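Local coordinates for copper homeostasis protein CutC (Streptococcus agalactiae, PDB 2BDQ) that probably takes part in copper homeostasis in the cytoplasm, perhaps by binding copper ions, though its precise role is not settled, at residues A92-I97 and V122-F127; T148-H153 and N177-M182; I181-G186 and K202-T207. All coordinates share one frame; numbering follows the deposited sequence.

Overall arrangement
All three interactions join neighbouring parallel strands of one closed eight-stranded barrel, the TIM-barrel fold to which the CutC family belongs, and each pairs the two strands of a beta-alpha-beta unit. Interactions 1 and 2 meet where strands 121-123 and 149-152 lie side by side; interactions 2 and 3 share strand 180-183, with Ile181 and Met182 in both. All are mainly buried, interaction 1 entirely so and closest to the centre of the chain, while interaction 3 reaches exposed residues at its ends. Aromatic rings and a water mark interaction 1, aliphatic chains interaction 2, and glycines, waters and polar barrel-lining side chains interaction 3.

Interaction 1 (A92-I97 and V122-F127); sequences ALVLGI and VFHMAF
Val94 and Val122 lie side by side on one face of two neighbouring parallel strands, Val94 CG2 and Val122 CG1 pressed to 3.4 Å, closer than two methyl groups normally come. The Val122 torsion is displaced from its staggered value (chi1 34°), and CG1 then also comes close to Leu93 O. Beta-branched valines are short enough to pack together on the inner face, next to the long Arg149. The backbone ladder runs from Val122 N to Leu93 O (2.9 Å) and from Leu95 N to Val122 O (3.0 Å). His124 N then reaches Leu95 O at 3.2 Å, approaching from above the carbonyl plane.

Beyond the ladder, Gly96 is met by two rings. Its CA lies over a face of Phe123, 4.0 Å from the ring centroid, in a CH-pi contact. His124 CE1 comes to 3.4 Å from the same CA, and a CB here would run into it, hence glycine. The imidazole lays one face over Leu95 C. Partners in its plane at two edges hold its rotation: ND1 accepts from Ala126 N (3.2 Å), and NE2 shares a hydrogen bond with a water, which donates another to Gly96 O.

Helix 106-116 connects the strands as a beta-alpha-beta unit of the TIM barrel and packs on Leu93 and Ile97. Phe123 leans on Leu142 of helix 135-144, while Val122 touches Arg149 of strand 149-152.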
loop_
_atom_site.group_PDB
_atom_site.type_symbol
_atom_site.label_atom_id
_atom_site.label_comp_id
_atom_site.label_asym_id
_atom_site.label_seq_id
_atom_site.Cartn_x
_atom_site.Cartn_y
_atom_site.Cartn_z
ATOM N N ALA A 92 -13.109 5.946 11.495
ATOM C CA ALA A 92 -14.036 5.624 10.423
ATOM C C ALA A 92 -13.421 4.653 9.425
ATOM O O ALA A 92 -12.202 4.535 9.330
ATOM C CB ALA A 92 -14.469 6.904 9.713
ATOM N N LEU A 93 -14.279 3.963 8.681
ATOM C CA LEU A 93 -13.836 3.011 7.676
ATOM C C LEU A 93 -14.376 3.457 6.319
ATOM O O LEU A 93 -15.542 3.837 6.205
ATOM C CB LEU A 93 -14.345 1.614 8.032
ATOM C CG LEU A 93 -14.057 1.161 9.471
ATOM C CD1 LEU A 93 -14.715 -0.193 9.717
ATOM C CD2 LEU A 93 -12.552 1.082 9.713
ATOM N N VAL A 94 -13.522 3.414 5.299
ATOM C CA VAL A 94 -13.888 3.828 3.948
ATOM C C VAL A 94 -13.841 2.615 3.020
ATOM O O VAL A 94 -12.781 2.013 2.828
ATOM C CB VAL A 94 -12.902 4.894 3.424
ATOM C CG1 VAL A 94 -13.418 5.503 2.136
ATOM C CG2 VAL A 94 -12.676 5.960 4.487
ATOM N N LEU A 95 -14.984 2.249 2.447
ATOM C CA LEU A 95 -15.030 1.099 1.553
ATOM C C LEU A 95 -16.070 1.289 0.453
ATOM O O LEU A 95 -16.832 2.257 0.460
ATOM C CB LEU A 95 -15.353 -0.172 2.342
ATOM C CG LEU A 95 -16.760 -0.315 2.934
ATOM C CD1 LEU A 95 -17.023 -1.770 3.286
ATOM C CD2 LEU A 95 -16.899 0.557 4.160
ATOM N N GLY A 96 -16.102 0.359 -0.494
ATOM C CA GLY A 96 -17.069 0.456 -1.572
ATOM C C GLY A 96 -17.084 -0.826 -2.364
ATOM O O GLY A 96 -16.061 -1.232 -2.916
ATOM N N ILE A 97 -18.241 -1.474 -2.415
ATOM C CA ILE A 97 -18.373 -2.725 -3.142
ATOM C C ILE A 97 -19.524 -2.631 -4.142
ATOM O O ILE A 97 -20.635 -2.241 -3.787
ATOM C CB ILE A 97 -18.661 -3.898 -2.185
ATOM C CG1 ILE A 97 -17.781 -3.792 -0.939
ATOM C CG2 ILE A 97 -18.387 -5.222 -2.887
ATOM C CD1 ILE A 97 -18.128 -4.820 0.140
ATOM N N VAL A 122 -18.127 4.977 5.582
ATOM C CA VAL A 122 -18.207 5.856 4.428
ATOM C C VAL A 122 -17.998 5.064 3.140
ATOM O O VAL A 122 -17.126 4.198 3.068
ATOM C CB VAL A 122 -17.188 7.038 4.536
ATOM C CG1 VAL A 122 -15.933 6.596 5.220
ATOM C CG2 VAL A 122 -16.883 7.603 3.153
ATOM N N PHE A 123 -18.847 5.346 2.151
ATOM C CA PHE A 123 -18.809 4.712 0.830
ATOM C C PHE A 123 -18.010 5.688 -0.049
ATOM O O PHE A 123 -18.337 6.880 -0.121
ATOM C CB PHE A 123 -20.251 4.535 0.310
ATOM C CG PHE A 123 -20.395 3.487 -0.772
ATOM C CD1 PHE A 123 -20.127 3.785 -2.104
ATOM C CD2 PHE A 123 -20.753 2.192 -0.446
ATOM C CE1 PHE A 123 -20.208 2.797 -3.092
ATOM C CE2 PHE A 123 -20.837 1.200 -1.427
ATOM C CZ PHE A 123 -20.561 1.505 -2.750
ATOM N N HIS A 124 -16.960 5.199 -0.703
ATOM C CA HIS A 124 -16.118 6.082 -1.511
ATOM C C HIS A 124 -16.509 6.315 -2.972
ATOM O O HIS A 124 -17.621 6.002 -3.391
ATOM C CB HIS A 124 -14.661 5.616 -1.428
ATOM C CG HIS A 124 -14.461 4.177 -1.782
ATOM N ND1 HIS A 124 -14.954 3.620 -2.946
ATOM C CD2 HIS A 124 -13.787 3.186 -1.153
ATOM C CE1 HIS A 124 -14.590 2.354 -3.015
ATOM N NE2 HIS A 124 -13.878 2.064 -1.938
HETATM N N MSE A 125 -15.566 6.878 -3.724
HETATM C CA MSE A 125 -15.712 7.227 -5.141
HETATM C C MSE A 125 -16.373 6.141 -6.010
HETATM O O MSE A 125 -16.803 6.412 -7.130
HETATM C CB MSE A 125 -14.330 7.587 -5.716
HETATM C CG MSE A 125 -14.247 8.890 -6.536
HETATM SE SE MSE A 125 -13.965 10.558 -5.515
HETATM C CE MSE A 125 -12.055 10.414 -5.183
ATOM N N ALA A 126 -16.450 4.913 -5.513
ATOM C CA ALA A 126 -17.091 3.852 -6.286
ATOM C C ALA A 126 -18.547 4.236 -6.558
ATOM O O ALA A 126 -19.180 3.715 -7.479
ATOM C CB ALA A 126 -17.036 2.533 -5.532
ATOM N N PHE A 127 -19.071 5.152 -5.748
ATOM C CA PHE A 127 -20.447 5.608 -5.895
ATOM C C PHE A 127 -20.703 6.221 -7.269
ATOM O O PHE A 127 -21.784 6.056 -7.828
ATOM C CB PHE A 127 -20.781 6.645 -4.819
ATOM C CG PHE A 127 -22.235 7.035 -4.780
ATOM C CD1 PHE A 127 -23.157 6.266 -4.066
ATOM C CD2 PHE A 127 -22.689 8.157 -5.467
ATOM C CE1 PHE A 127 -24.509 6.607 -4.044
ATOM C CE2 PHE A 127 -24.039 8.504 -5.452
ATOM C CZ PHE A 127 -24.950 7.735 -4.740
HETATM O O HOH W 1 -13.342 -0.732 -1.241
#

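Interaction 2 (T148-H153 and N177-M182)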
loop_
_atom_site.group_PDB
_atom_site.type_symbol
_atom_site.label_atom_id
_atom_site.label_comp_id
_atom_site.label_asym_id
_atom_site.label_seq_id
_atom_site.Cartn_x
_atom_site.Cartn_y
_atom_site.Cartn_z
ATOM N N THR A 148 -22.537 6.366 7.267
ATOM C CA THR A 148 -22.482 7.742 7.770
ATOM C C THR A 148 -22.335 8.805 6.683
ATOM O O THR A 148 -22.963 9.854 6.756
ATOM C CB THR A 148 -21.328 7.895 8.788
ATOM O OG1 THR A 148 -21.517 6.960 9.858
ATOM C CG2 THR A 148 -21.294 9.302 9.365
ATOM N N ARG A 149 -21.487 8.555 5.693
ATOM C CA ARG A 149 -21.326 9.511 4.607
ATOM C C ARG A 149 -20.886 8.869 3.308
ATOM O O ARG A 149 -20.491 7.698 3.267
ATOM C CB ARG A 149 -20.360 10.646 4.986
ATOM C CG ARG A 149 -18.969 10.210 5.312
ATOM C CD ARG A 149 -18.029 11.404 5.508
ATOM N NE ARG A 149 -16.855 10.937 6.231
ATOM C CZ ARG A 149 -16.848 10.688 7.535
ATOM N NH1 ARG A 149 -17.953 10.889 8.246
ATOM N NH2 ARG A 149 -15.761 10.194 8.119
ATOM N N ILE A 150 -20.974 9.660 2.247
ATOM C CA ILE A 150 -20.626 9.231 0.908
ATOM C C ILE A 150 -19.669 10.234 0.284
ATOM O O ILE A 150 -19.938 11.443 0.266
ATOM C CB ILE A 150 -21.878 9.157 0.000
ATOM C CG1 ILE A 150 -22.974 8.339 0.681
ATOM C CG2 ILE A 150 -21.511 8.546 -1.341
ATOM C CD1 ILE A 150 -24.268 8.276 -0.108
ATOM N N LEU A 151 -18.554 9.715 -0.217
ATOM C CA LEU A 151 -17.541 10.512 -0.893
ATOM C C LEU A 151 -17.788 10.306 -2.377
ATOM O O LEU A 151 -17.731 9.178 -2.870
ATOM C CB LEU A 151 -16.136 10.031 -0.522
ATOM C CG LEU A 151 -15.016 10.649 -1.366
ATOM C CD1 LEU A 151 -15.052 12.161 -1.230
ATOM C CD2 LEU A 151 -13.669 10.105 -0.926
ATOM N N LEU A 152 -18.073 11.392 -3.088
ATOM C CA LEU A 152 -18.356 11.294 -4.512
ATOM C C LEU A 152 -17.829 12.471 -5.321
ATOM O O LEU A 152 -17.555 13.543 -4.785
ATOM C CB LEU A 152 -19.866 11.142 -4.718
ATOM C CG LEU A 152 -20.804 12.162 -4.069
ATOM C CD1 LEU A 152 -20.848 13.444 -4.904
ATOM C CD2 LEU A 152 -22.200 11.567 -3.981
ATOM N N HIS A 153 -17.681 12.245 -6.622
ATOM C CA HIS A 153 -17.178 13.247 -7.542
ATOM C C HIS A 153 -18.319 13.862 -8.342
ATOM O O HIS A 153 -18.221 15.002 -8.791
ATOM C CB HIS A 153 -16.155 12.604 -8.491
ATOM C CG HIS A 153 -15.607 13.546 -9.515
ATOM N ND1 HIS A 153 -14.818 14.627 -9.187
ATOM C CD2 HIS A 153 -15.746 13.576 -10.861
ATOM C CE1 HIS A 153 -14.496 15.285 -10.286
ATOM N NE2 HIS A 153 -15.045 14.667 -11.315
ATOM N N ASN A 177 -30.357 15.081 4.723
ATOM C CA ASN A 177 -29.699 14.927 6.017
ATOM C C ASN A 177 -29.703 13.535 6.623
ATOM O O ASN A 177 -29.361 13.375 7.796
ATOM C CB ASN A 177 -30.294 15.919 7.015
ATOM C CG ASN A 177 -30.058 17.355 6.604
ATOM O OD1 ASN A 177 -28.911 17.794 6.476
ATOM N ND2 ASN A 177 -31.138 18.097 6.387
ATOM N N ARG A 178 -30.092 12.529 5.845
ATOM C CA ARG A 178 -30.108 11.159 6.360
ATOM C C ARG A 178 -28.701 10.588 6.308
ATOM O O ARG A 178 -28.377 9.611 6.984
ATOM C CB ARG A 178 -31.046 10.281 5.529
ATOM C CG ARG A 178 -32.521 10.621 5.664
ATOM C CD ARG A 178 -33.320 9.743 4.739
ATOM N NE ARG A 178 -32.986 10.034 3.352
ATOM C CZ ARG A 178 -33.043 9.155 2.358
ATOM N NH1 ARG A 178 -32.724 9.530 1.130
ATOM N NH2 ARG A 178 -33.393 7.899 2.590
ATOM N N ILE A 179 -27.866 11.210 5.489
ATOM C CA ILE A 179 -26.492 10.779 5.341
ATOM C C ILE A 179 -25.692 11.932 4.748
ATOM O O ILE A 179 -26.188 12.656 3.889
ATOM C CB ILE A 179 -26.406 9.535 4.427
ATOM C CG1 ILE A 179 -24.970 9.014 4.399
ATOM C CG2 ILE A 179 -26.889 9.883 3.027
ATOM C CD1 ILE A 179 -24.839 7.656 3.759
ATOM N N GLU A 180 -24.457 12.099 5.214
ATOM C CA GLU A 180 -23.598 13.182 4.746
ATOM C C GLU A 180 -22.981 12.963 3.377
ATOM O O GLU A 180 -22.555 11.861 3.041
ATOM C CB GLU A 180 -22.474 13.436 5.760
ATOM C CG GLU A 180 -22.886 14.231 7.001
ATOM C CD GLU A 180 -23.339 15.662 6.674
ATOM O OE1 GLU A 180 -24.560 15.880 6.479
ATOM O OE2 GLU A 180 -22.471 16.569 6.592
ATOM N N ILE A 181 -22.919 14.036 2.597
ATOM C CA ILE A 181 -22.330 13.982 1.271
ATOM C C ILE A 181 -21.007 14.763 1.302
ATOM O O ILE A 181 -20.955 15.909 1.755
ATOM C CB ILE A 181 -23.247 14.625 0.219
ATOM C CG1 ILE A 181 -24.549 13.827 0.095
ATOM C CG2 ILE A 181 -22.510 14.716 -1.108
ATOM C CD1 ILE A 181 -24.395 12.449 -0.512
HETATM N N MSE A 182 -19.943 14.143 0.809
HETATM C CA MSE A 182 -18.643 14.789 0.780
HETATM C C MSE A 182 -18.124 14.824 -0.652
HETATM O O MSE A 182 -18.215 13.835 -1.370
HETATM C CB MSE A 182 -17.666 14.038 1.699
HETATM C CG MSE A 182 -16.220 14.525 1.603
HETATM SE SE MSE A 182 -15.070 13.918 3.050
HETATM C CE MSE A 182 -15.241 11.986 2.850
#
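Ile150 lies against Ile179 and Ile181 on the outward side of two neighbouring strands in the TIM-barrel sheet, the two strands of a beta-alpha-beta unit connected by helix 165-175. The side chains of Ile150 and Ile181 lie alongside each other, both directed outward, with Ile181 CD1 4.2 Å from Ile150 CB. Ile179 instead crosses Ile150 at about a right angle, and its CD1 meets Ile150 CG1 at 3.7 Å. That approach follows from CG1 of Ile179 standing opposite its backbone N (chi1 -174°), which directs the longer branch over Thr148 O and on toward Ile150. Leu152 extends the apolar layer by bringing CD2 obliquely to Ile181 CD1. Branched aliphatic residues suit this side because it is roofed by helices: Leu142 and Val143 of helix 135-144 pack on Ile150 and Ile179, and Val172 of helix 165-175 on Ile181.

The other face, turned to the barrel interior, carries a mixed set: Arg149, Leu151, Glu180 and Met182, the last a selenomethionine. Arg149 and Glu180 touch through their CB atoms, 3.6 Å apart, before their polar ends part; the Glu180 carboxylate is taken by Gln203 and Lys202. Met182 is long and flexible enough to serve two neighbours. Its CG lies 3.9 Å from Leu151 CD1 as the two chains pass at a slant.

Four backbone bonds tie the strands, including the inner pair Ile150 N to Glu180 O and Met182 N to Ile150 O, both 2.8 Å. At the far end of Met182 the chain bends at chi3 (59°), and the methyl CE comes to the edge of the Arg149 guanidinium, near its plane, 3.9 Å from NE.

Interaction 3 (I181-G186 and K202-T207); sequences IMVGGG and KQAHGT
Met182 to Gly184 pair in parallel with Gln203 to His205, the axes of strands 181-183 and 203-206 inclined by 40° and joined by backbone bonds from Val183 N to Gln203 O (3.1 Å) and from His205 N to Val183 O (2.7 Å). Val183 and Ala204 share one face, where the valine branch CG2 meets the alanine CB at 4.0 Å; alanine is compact enough to fit beside Val187 and Ile209. On the other face, the selenium of Met182 rests 3.8 Å from His205 CB, the two side chains crossing at a slant. The same His205 CB lies 3.4 Å from Val183 O, and the ring stands obliquely beside Gly184 CA. Gln203 stretches out beyond CG, carrying its amide to Arg24 through OE1.

Beyond the strand, Gly185 takes a positive phi, a conformation that glycine adopts readily. Two waters fill in where direct bonding stops: one donates to Ile181 O and accepts from Lys202 N, the other donates to His205 O at 2.6 Å and accepts weakly from Gly185 N.

The imidazole ND1 is hydrogen-bonded to Glu5 of strand 3-9, and the His205 side chain touches Cys7. Cysteine, histidine and glutamate side chains gathered at the barrel lining would be compatible with a site for a metal or a reaction, but this is only an inference.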
loop_
_atom_site.group_PDB
_atom_site.type_symbol
_atom_site.label_atom_id
_atom_site.label_comp_id
_atom_site.label_asym_id
_atom_site.label_seq_id
_atom_site.Cartn_x
_atom_site.Cartn_y
_atom_site.Cartn_z
ATOM N N ILE A 181 -22.919 14.036 2.597
ATOM C CA ILE A 181 -22.330 13.982 1.271
ATOM C C ILE A 181 -21.007 14.763 1.302
ATOM O O ILE A 181 -20.955 15.909 1.755
ATOM C CB ILE A 181 -23.247 14.625 0.219
ATOM C CG1 ILE A 181 -24.549 13.827 0.095
ATOM C CG2 ILE A 181 -22.510 14.716 -1.108
ATOM C CD1 ILE A 181 -24.395 12.449 -0.512
HETATM N N MSE A 182 -19.943 14.143 0.809
HETATM C CA MSE A 182 -18.643 14.789 0.780
HETATM C C MSE A 182 -18.124 14.824 -0.652
HETATM O O MSE A 182 -18.215 13.835 -1.370
HETATM C CB MSE A 182 -17.666 14.038 1.699
HETATM C CG MSE A 182 -16.220 14.525 1.603
HETATM SE SE MSE A 182 -15.070 13.918 3.050
HETATM C CE MSE A 182 -15.241 11.986 2.850
ATOM N N VAL A 183 -17.592 15.965 -1.074
ATOM C CA VAL A 183 -17.067 16.059 -2.432
ATOM C C VAL A 183 -15.586 15.710 -2.485
ATOM O O VAL A 183 -14.819 16.050 -1.580
ATOM C CB VAL A 183 -17.269 17.467 -3.030
ATOM C CG1 VAL A 183 -18.735 17.692 -3.308
ATOM C CG2 VAL A 183 -16.736 18.530 -2.071
ATOM N N GLY A 184 -15.209 15.020 -3.559
ATOM C CA GLY A 184 -13.833 14.617 -3.772
ATOM C C GLY A 184 -13.523 14.539 -5.257
ATOM O O GLY A 184 -14.429 14.629 -6.092
ATOM N N GLY A 185 -12.242 14.372 -5.584
ATOM C CA GLY A 185 -11.819 14.289 -6.973
ATOM C C GLY A 185 -11.715 15.661 -7.619
ATOM O O GLY A 185 -12.702 16.185 -8.127
ATOM N N GLY A 186 -10.522 16.244 -7.604
ATOM C CA GLY A 186 -10.344 17.555 -8.198
ATOM C C GLY A 186 -10.775 18.677 -7.272
ATOM O O GLY A 186 -10.949 19.820 -7.701
ATOM N N LYS A 202 -21.170 20.213 2.916
ATOM C CA LYS A 202 -20.411 20.825 4.006
ATOM C C LYS A 202 -19.076 20.145 4.297
ATOM O O LYS A 202 -18.405 20.485 5.279
ATOM C CB LYS A 202 -21.239 20.842 5.296
ATOM C CG LYS A 202 -22.538 21.612 5.189
ATOM C CD LYS A 202 -23.673 20.689 4.788
ATOM C CE LYS A 202 -24.438 20.176 6.014
ATOM N NZ LYS A 202 -23.557 19.604 7.076
ATOM N N GLN A 203 -18.689 19.186 3.458
ATOM C CA GLN A 203 -17.427 18.467 3.646
ATOM C C GLN A 203 -16.677 18.282 2.329
ATOM O O GLN A 203 -17.256 17.888 1.320
ATOM C CB GLN A 203 -17.689 17.104 4.284
ATOM C CG GLN A 203 -18.507 17.196 5.560
ATOM C CD GLN A 203 -18.461 15.911 6.360
ATOM O OE1 GLN A 203 -17.385 15.447 6.742
ATOM N NE2 GLN A 203 -19.626 15.333 6.626
ATOM N N ALA A 204 -15.379 18.563 2.349
ATOM C CA ALA A 204 -14.558 18.442 1.154
ATOM C C ALA A 204 -13.348 17.549 1.398
ATOM O O ALA A 204 -12.685 17.647 2.433
ATOM C CB ALA A 204 -14.111 19.822 0.691
ATOM N N HIS A 205 -13.066 16.699 0.415
ATOM C CA HIS A 205 -11.965 15.744 0.456
ATOM C C HIS A 205 -10.964 16.051 -0.655
ATOM O O HIS A 205 -11.355 16.398 -1.766
ATOM C CB HIS A 205 -12.541 14.339 0.257
ATOM C CG HIS A 205 -11.515 13.272 0.038
ATOM N ND1 HIS A 205 -11.109 12.416 1.040
ATOM C CD2 HIS A 205 -10.881 12.858 -1.086
ATOM C CE1 HIS A 205 -10.281 11.519 0.543
ATOM N NE2 HIS A 205 -10.126 11.764 -0.747
ATOM N N GLY A 206 -9.677 15.908 -0.358
ATOM C CA GLY A 206 -8.675 16.167 -1.374
ATOM C C GLY A 206 -7.234 16.086 -0.907
ATOM O O GLY A 206 -6.940 16.256 0.285
ATOM N N THR A 207 -6.328 15.811 -1.843
ATOM C CA THR A 207 -4.907 15.738 -1.523
ATOM C C THR A 207 -4.339 17.149 -1.436
ATOM O O THR A 207 -3.337 17.381 -0.764
ATOM C CB THR A 207 -4.108 14.965 -2.589
ATOM O OG1 THR A 207 -4.449 15.446 -3.898
ATOM C CG2 THR A 207 -4.390 13.479 -2.493
HETATM O O HOH W 2 -22.950 17.629 3.261
HETATM O O HOH W 3 -10.253 15.846 -4.052
#